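Local atomic coordinates of beta-methylmalyl-CoA dehydratase (Chloroflexus aurantiacus, PDB entry 4E3E), a protein that catalyses the reversible dehydration of beta-methylmalyl-CoA to mesaconyl-CoA in the glyoxylate assimilation cycle. Residues Gly89-Phe95 with Ile271-Gly277; Leu195-Tyr199 with Ile307-Arg311; Ile205-Val211 with Leu260-Leu265. All coordinates share one frame; numbering follows the deposited sequence.

Interaction 1: residues Gly89-Phe95 with Ile271-Gly277; sequences GYAGGRF and IAAINSG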
# COMPACT_ATOMS: atom_id res chain seq x y z
N GLY A 89 -16.11 -7.23 23.84
CA GLY A 89 -16.23 -8.60 23.34
C GLY A 89 -16.97 -8.66 22.02
O GLY A 89 -17.49 -7.64 21.54
N TYR A 90 -17.01 -9.86 21.44
CA TYR A 90 -17.76 -10.17 20.22
C TYR A 90 -18.50 -11.46 20.51
O TYR A 90 -18.07 -12.24 21.38
CB TYR A 90 -16.81 -10.42 19.02
CG TYR A 90 -15.76 -9.36 18.77
CD1 TYR A 90 -14.54 -9.40 19.44
CD2 TYR A 90 -15.98 -8.34 17.85
CE1 TYR A 90 -13.56 -8.45 19.21
CE2 TYR A 90 -15.00 -7.38 17.60
CZ TYR A 90 -13.80 -7.44 18.29
OH TYR A 90 -12.83 -6.49 18.06
N ALA A 91 -19.60 -11.70 19.80
CA ALA A 91 -20.30 -12.98 19.88
C ALA A 91 -21.11 -13.17 18.63
O ALA A 91 -21.47 -12.20 17.96
CB ALA A 91 -21.21 -13.04 21.11
N GLY A 92 -21.38 -14.44 18.30
CA GLY A 92 -22.29 -14.78 17.21
C GLY A 92 -21.88 -14.16 15.88
O GLY A 92 -22.73 -13.70 15.12
N GLY A 93 -20.57 -14.15 15.62
CA GLY A 93 -20.05 -13.63 14.36
C GLY A 93 -20.16 -14.68 13.28
O GLY A 93 -19.29 -15.54 13.18
N ARG A 94 -21.22 -14.61 12.48
CA ARG A 94 -21.50 -15.62 11.44
C ARG A 94 -21.20 -15.05 10.05
O ARG A 94 -21.80 -14.04 9.66
CB ARG A 94 -22.97 -16.05 11.51
CG ARG A 94 -23.37 -17.10 10.48
CD ARG A 94 -24.87 -17.34 10.49
NE ARG A 94 -25.61 -16.14 10.08
CZ ARG A 94 -25.91 -15.84 8.83
NH1 ARG A 94 -25.55 -16.64 7.83
NH2 ARG A 94 -26.59 -14.72 8.56
N PHE A 95 -20.26 -15.67 9.32
CA PHE A 95 -20.01 -15.28 7.92
C PHE A 95 -21.08 -15.90 7.04
O PHE A 95 -21.47 -17.04 7.24
CB PHE A 95 -18.57 -15.66 7.49
CG PHE A 95 -17.52 -14.78 8.14
CD1 PHE A 95 -17.14 -13.57 7.55
CD2 PHE A 95 -16.96 -15.13 9.36
CE1 PHE A 95 -16.20 -12.73 8.18
CE2 PHE A 95 -16.01 -14.31 9.98
CZ PHE A 95 -15.63 -13.11 9.39
N ILE A 271 -12.09 -18.62 7.71
CA ILE A 271 -12.78 -18.46 8.98
C ILE A 271 -14.26 -18.37 8.70
O ILE A 271 -14.71 -17.53 7.90
CB ILE A 271 -12.31 -17.19 9.72
CG1 ILE A 271 -10.83 -17.34 10.12
CG2 ILE A 271 -13.24 -16.93 10.91
CD1 ILE A 271 -10.19 -16.06 10.66
N ALA A 272 -15.03 -19.25 9.35
CA ALA A 272 -16.47 -19.30 9.12
C ALA A 272 -17.27 -18.64 10.23
O ALA A 272 -18.44 -18.29 10.04
CB ALA A 272 -16.91 -20.74 8.92
N ALA A 273 -16.66 -18.46 11.40
CA ALA A 273 -17.32 -17.80 12.51
C ALA A 273 -16.31 -17.22 13.49
O ALA A 273 -15.21 -17.75 13.64
CB ALA A 273 -18.22 -18.77 13.26
N ILE A 274 -16.72 -16.14 14.15
CA ILE A 274 -16.01 -15.62 15.32
C ILE A 274 -16.90 -15.83 16.55
O ILE A 274 -18.03 -15.35 16.60
CB ILE A 274 -15.68 -14.12 15.16
CG1 ILE A 274 -14.70 -13.94 13.99
CG2 ILE A 274 -15.09 -13.56 16.45
CD1 ILE A 274 -14.66 -12.54 13.42
N ASN A 275 -16.38 -16.56 17.53
CA ASN A 275 -17.15 -16.92 18.74
C ASN A 275 -16.93 -15.94 19.88
O ASN A 275 -17.87 -15.58 20.60
CB ASN A 275 -16.76 -18.33 19.18
CG ASN A 275 -16.85 -19.34 18.05
OD1 ASN A 275 -15.88 -20.06 17.75
ND2 ASN A 275 -17.99 -19.36 17.38
N SER A 276 -15.70 -15.51 20.05
CA SER A 276 -15.41 -14.46 21.02
C SER A 276 -14.04 -13.89 20.72
O SER A 276 -13.26 -14.49 19.96
CB SER A 276 -15.51 -14.97 22.46
OG SER A 276 -14.43 -15.82 22.76
N GLY A 277 -13.75 -12.74 21.30
CA GLY A 277 -12.52 -12.03 21.03
C GLY A 277 -12.35 -11.02 22.14
O GLY A 277 -13.25 -10.23 22.42
O HOH W 1 -15.96 -11.82 23.49
O HOH W 2 -20.37 -16.49 19.99
O HOH W 3 -20.38 -19.25 8.51
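Phe95 packs against two isoleucines of the neighbouring strand. Phe95 CE2 lies 3.9 Å from CG2 of Ile271 and 4.1 Å from CD1 of Ile274. Phe95 points its CB toward the other strand, and CG stands anti to the carbonyl carbon (chi1 -71°). The carbonyl O of Ala272 sits at the ring edge, in its plane. Tyr90 uses its edge too: Tyr90 CD1 is 3.4 Å from Gly277 O. A CB on Gly277 would clash with that CD1. Helix 65-80 packs on this face through Leu66, Phe69 and Phe73. Its Ser65, probably a substrate-binding residue, touches Phe95 and bonds to Ile271 O. The strands run antiparallel in the middle of one long sheet with a helix packed on it, an arrangement that fits the hot-dog fold of the family. Gly93 and Ile274 form a hydrogen-bonded pair: Gly93 N to Ile274 O is 3.0 Å, and Ile274 N to Gly93 O is 2.8 Å. Phe95 N gives a longer bond of 3.3 Å to Ala272 O. Toward Gly89, direct bonds give way to water bridges. One water accepts from both Tyr90 N and Gly277 N. Another accepts from Gly92 N and donates to Asn275 O. Tyr90 OH bonds to His279, and Arg94 forms a salt bridge with Glu141.

Interaction 2: residues Leu195-Tyr199 with Ile307-Arg311; sequences LWDDY and IGALR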
# COMPACT_ATOMS: atom_id res chain seq x y z
N LEU A 195 -4.51 -32.56 7.60
CA LEU A 195 -5.92 -32.29 7.32
C LEU A 195 -6.74 -32.33 8.61
O LEU A 195 -6.20 -32.55 9.70
CB LEU A 195 -6.45 -33.25 6.24
CG LEU A 195 -5.79 -33.11 4.87
CD1 LEU A 195 -6.27 -34.19 3.90
CD2 LEU A 195 -6.03 -31.72 4.29
N TRP A 196 -8.04 -32.11 8.48
CA TRP A 196 -8.96 -32.07 9.63
C TRP A 196 -8.80 -33.27 10.53
O TRP A 196 -8.71 -33.14 11.75
CB TRP A 196 -10.38 -31.96 9.10
CG TRP A 196 -11.53 -31.95 10.09
CD1 TRP A 196 -12.07 -30.86 10.78
CD2 TRP A 196 -12.38 -33.10 10.46
NE1 TRP A 196 -13.15 -31.25 11.55
CE2 TRP A 196 -13.39 -32.59 11.39
CE3 TRP A 196 -12.39 -34.46 10.13
CZ2 TRP A 196 -14.36 -33.41 11.96
CZ3 TRP A 196 -13.38 -35.28 10.70
CH2 TRP A 196 -14.33 -34.77 11.60
N ASP A 197 -8.72 -34.45 9.91
CA ASP A 197 -8.56 -35.71 10.63
C ASP A 197 -7.32 -35.76 11.51
O ASP A 197 -7.31 -36.49 12.50
CB ASP A 197 -8.53 -36.89 9.66
CG ASP A 197 -9.61 -36.79 8.58
OD1 ASP A 197 -9.59 -35.81 7.81
OD2 ASP A 197 -10.47 -37.69 8.51
N ASP A 198 -6.28 -34.99 11.17
CA ASP A 198 -4.97 -35.13 11.81
C ASP A 198 -4.76 -34.25 13.03
O ASP A 198 -3.80 -34.43 13.78
CB ASP A 198 -3.85 -34.90 10.79
CG ASP A 198 -4.03 -35.69 9.52
OD1 ASP A 198 -4.33 -36.91 9.60
OD2 ASP A 198 -3.89 -35.10 8.43
N TYR A 199 -5.65 -33.28 13.23
CA TYR A 199 -5.55 -32.39 14.38
C TYR A 199 -6.15 -33.04 15.63
O TYR A 199 -7.14 -33.77 15.54
CB TYR A 199 -6.18 -31.03 14.05
CG TYR A 199 -5.28 -30.20 13.17
CD1 TYR A 199 -5.31 -30.33 11.78
CD2 TYR A 199 -4.34 -29.32 13.74
CE1 TYR A 199 -4.46 -29.59 10.98
CE2 TYR A 199 -3.48 -28.58 12.94
CZ TYR A 199 -3.55 -28.72 11.57
OH TYR A 199 -2.71 -27.98 10.78
N ILE A 307 -15.28 -31.56 4.18
CA ILE A 307 -14.82 -30.44 4.98
C ILE A 307 -15.36 -30.61 6.39
O ILE A 307 -16.49 -31.04 6.58
CB ILE A 307 -15.31 -29.08 4.41
CG1 ILE A 307 -14.69 -28.83 3.03
CG2 ILE A 307 -14.93 -27.92 5.32
CD1 ILE A 307 -15.24 -27.62 2.30
N GLY A 308 -14.53 -30.26 7.38
CA GLY A 308 -14.93 -30.27 8.78
C GLY A 308 -14.62 -28.93 9.43
O GLY A 308 -13.95 -28.08 8.83
N ALA A 309 -15.13 -28.74 10.64
CA ALA A 309 -14.86 -27.52 11.39
C ALA A 309 -13.92 -27.78 12.55
O ALA A 309 -13.94 -28.85 13.17
CB ALA A 309 -16.15 -26.90 11.89
N LEU A 310 -13.09 -26.79 12.85
CA LEU A 310 -12.32 -26.78 14.09
C LEU A 310 -12.61 -25.49 14.82
O LEU A 310 -12.62 -24.40 14.21
CB LEU A 310 -10.82 -26.87 13.82
CG LEU A 310 -10.25 -28.12 13.12
CD1 LEU A 310 -8.80 -27.86 12.71
CD2 LEU A 310 -10.35 -29.36 13.99
N ARG A 311 -12.87 -25.60 16.11
CA ARG A 311 -12.98 -24.42 16.95
C ARG A 311 -11.58 -24.17 17.49
O ARG A 311 -10.99 -25.06 18.11
CB ARG A 311 -13.99 -24.62 18.08
CG ARG A 311 -14.20 -23.34 18.91
CD ARG A 311 -15.23 -23.53 20.02
NE ARG A 311 -15.50 -22.26 20.71
CZ ARG A 311 -16.51 -22.06 21.56
NH1 ARG A 311 -17.36 -23.04 21.85
NH2 ARG A 311 -16.67 -20.87 22.13
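Trp196 lays one face of its indole over Gly308. The CA of Gly308 is 3.6 Å from the centroid of the five-membered ring of Trp196, 19° off the ring normal, so this is a CH-pi contact. The ring can come this close because Gly308 has no side chain: a CB there would collide with Trp196 NE1. The same indole also uses its edge. Trp196 NE1 donates to Ala309 O at 3.0 Å, with an N-H...O angle of 152°. The acceptor lies almost in the indole plane. Seen from the carbonyl the approach is different, because the N-H arrives well above the carbonyl plane and not on a lone pair. The face contact and the edge bond together fix both the height and the rotation of the ring. Trp196 CG is anti to its own backbone N (chi1 178°), which extends the indole across to the strand.

Leu310 touches both aromatic residues, with a different methyl for each. Leu310 CD2 is 3.9 Å from Trp196 CD1. Leu310 CD1 approaches Tyr199 CG at 4.3 Å, a looser contact.

The loop that carries the rings is braced from within. Asp198 OD2 accepts from Leu195 N at 2.7 Å in a nearly straight bond, and Asp198 N returns a bond to Leu195 O. The same carboxylate oxygen has a salt bridge to Arg351. Lys298 makes a cation-pi contact with Trp196, while Tyr199 receives one from Lys4 of the second subunit. The contact thus joins the 3-10 segment 196-198, in the loop between helix 187-190 and strand 204-212, to strand 307-318, which runs between strands 288-300 and 338-349.

Interaction 3: residues Ile205-Val211 with Leu260-Leu265; sequences IDHVDGV and LSFNGL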
# COMPACT_ATOMS: atom_id res chain seq x y z
N ILE A 205 -0.38 -25.36 19.45
CA ILE A 205 0.50 -25.12 18.30
C ILE A 205 1.23 -23.78 18.42
O ILE A 205 0.59 -22.72 18.43
CB ILE A 205 -0.30 -25.13 16.99
CG1 ILE A 205 -1.12 -26.42 16.88
CG2 ILE A 205 0.62 -24.95 15.79
CD1 ILE A 205 -2.17 -26.38 15.80
N ASP A 206 2.55 -23.83 18.51
CA ASP A 206 3.39 -22.63 18.56
C ASP A 206 3.65 -22.19 17.12
O ASP A 206 4.28 -22.93 16.37
CB ASP A 206 4.70 -22.97 19.27
CG ASP A 206 5.62 -21.77 19.46
OD1 ASP A 206 5.38 -20.70 18.88
OD2 ASP A 206 6.60 -21.91 20.21
N HIS A 207 3.16 -21.00 16.74
CA HIS A 207 3.33 -20.53 15.35
C HIS A 207 4.70 -19.98 15.04
O HIS A 207 4.99 -19.67 13.87
CB HIS A 207 2.21 -19.56 14.96
CG HIS A 207 0.84 -20.17 15.08
ND1 HIS A 207 0.49 -21.31 14.44
CD2 HIS A 207 -0.26 -19.78 15.84
CE1 HIS A 207 -0.77 -21.63 14.76
NE2 HIS A 207 -1.24 -20.70 15.61
N VAL A 208 5.53 -19.87 16.08
CA VAL A 208 6.97 -19.58 15.96
C VAL A 208 7.30 -18.13 15.57
O VAL A 208 7.97 -17.42 16.34
CB VAL A 208 7.71 -20.59 15.03
CG1 VAL A 208 9.19 -20.26 14.93
CG2 VAL A 208 7.54 -22.04 15.52
N ASP A 209 6.85 -17.68 14.40
CA ASP A 209 7.26 -16.38 13.88
C ASP A 209 6.78 -15.19 14.73
O ASP A 209 5.68 -15.21 15.30
CB ASP A 209 6.78 -16.19 12.43
CG ASP A 209 7.30 -17.26 11.49
OD1 ASP A 209 6.79 -18.42 11.52
OD2 ASP A 209 8.20 -16.95 10.68
N GLY A 210 7.61 -14.15 14.80
CA GLY A 210 7.21 -12.88 15.40
C GLY A 210 7.34 -11.75 14.39
O GLY A 210 8.28 -11.73 13.60
N VAL A 211 6.39 -10.81 14.42
CA VAL A 211 6.41 -9.66 13.50
C VAL A 211 6.22 -8.35 14.23
O VAL A 211 5.33 -8.21 15.10
CB VAL A 211 5.38 -9.79 12.34
CG1 VAL A 211 5.72 -11.00 11.47
CG2 VAL A 211 3.93 -9.86 12.84
N LEU A 260 0.05 -15.35 10.99
CA LEU A 260 1.04 -16.19 11.65
C LEU A 260 0.58 -17.64 11.83
O LEU A 260 1.40 -18.58 11.75
CB LEU A 260 1.34 -15.62 13.04
CG LEU A 260 2.02 -14.26 13.13
CD1 LEU A 260 2.03 -13.78 14.57
CD2 LEU A 260 3.43 -14.30 12.55
N SER A 261 -0.71 -17.83 12.09
CA SER A 261 -1.28 -19.17 12.26
C SER A 261 -1.10 -20.08 11.03
O SER A 261 -1.19 -21.31 11.17
CB SER A 261 -2.77 -19.11 12.65
OG SER A 261 -3.60 -19.01 11.50
N PHE A 262 -0.83 -19.49 9.86
CA PHE A 262 -0.51 -20.28 8.65
C PHE A 262 0.57 -21.32 8.93
O PHE A 262 0.53 -22.43 8.39
CB PHE A 262 -0.07 -19.41 7.46
CG PHE A 262 0.17 -20.22 6.17
CD1 PHE A 262 -0.89 -20.53 5.32
CD2 PHE A 262 1.44 -20.68 5.84
CE1 PHE A 262 -0.68 -21.27 4.16
CE2 PHE A 262 1.66 -21.42 4.69
CZ PHE A 262 0.60 -21.72 3.84
N ASN A 263 1.54 -20.96 9.77
CA ASN A 263 2.55 -21.89 10.22
C ASN A 263 1.92 -22.81 11.26
O ASN A 263 2.01 -22.54 12.47
CB ASN A 263 3.77 -21.16 10.81
CG ASN A 263 4.93 -22.10 11.06
OD1 ASN A 263 4.96 -23.21 10.53
ND2 ASN A 263 5.90 -21.67 11.88
N GLY A 264 1.24 -23.86 10.80
CA GLY A 264 0.67 -24.86 11.70
C GLY A 264 -0.81 -25.11 11.47
O GLY A 264 -1.35 -26.14 11.92
N LEU A 265 -1.47 -24.16 10.80
CA LEU A 265 -2.88 -24.30 10.44
C LEU A 265 -3.13 -23.97 8.96
O LEU A 265 -4.17 -23.42 8.62
CB LEU A 265 -3.76 -23.43 11.35
CG LEU A 265 -3.93 -23.95 12.79
CD1 LEU A 265 -4.40 -22.85 13.72
CD2 LEU A 265 -4.87 -25.16 12.83
O HOH W 4 4.08 -17.83 11.32
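His207 and Asn263 exchange two hydrogen bonds. The ring ND1 of His207 donates to the backbone O of Asn263 at 2.8 Å, nearly straight at 168° and close to the ring plane. In return, Asn263 ND2 donates to His207 O at 3.0 Å. Asn263 CG stands opposite the backbone N (chi1 -170°), which carries ND2 to that carbonyl. Asp209 N grips the same oxygen from the opposite face of its plane. Asn263 ND2 also makes a weak bond to Asp209 OD1 at 3.4 Å. Asn263 is the centre of an inverse gamma turn.

The imidazole is sandwiched. Ser261 CA lies over the centre of one face, 3.5 Å from the His207 ring centroid, and Ile205 O is over the other. Its far nitrogen, NE2, bonds to Ser293 OG of strand 288-300. A leucine in place of His207 would probably leave Asn263 O and Ser293 OG without their ring partner and lose the flat surface under Ser261 CA.

Apolar contacts flank the polar centre. Leu260 CD2 lies 3.8 Å from Asp209 CB and 4.2 Å from Val211 CG1. Ile205 CD1 meets Leu265 CD2 at 4.2 Å.

Two polar ends turn to the second subunit: Asp209 OD2 pairs with Arg230 and Asn263 OD1 accepts from Asn6 N there. The bonds tying the C-terminal part of helix 250-265 to residues 207-209 therefore share their residues with the dimer contact.

Overall arrangement
The three contacts lie along one antiparallel sheet. Interaction 1 pairs strands 84-95 and 270-278 near the centre of the chain. Interactions 2 and 3 lie farther out, toward strands 307-318 and 204-212. The centres of interactions 1 and 2 are about 18 Å apart. Those of interactions 2 and 3 are about 17 Å apart, and those of interactions 1 and 3 about 21 Å. Interaction 2 touches both others; Tyr199 links it to interaction 3, probably bonding to Gly264 O and packing on Ile205 and Leu265. Along the chain, interaction 3 is nested within the loops closed by the other two, which cross each other. Distant parts of the chain are thus tied into one sheet, and interactions 2 and 3 also reach the second subunit.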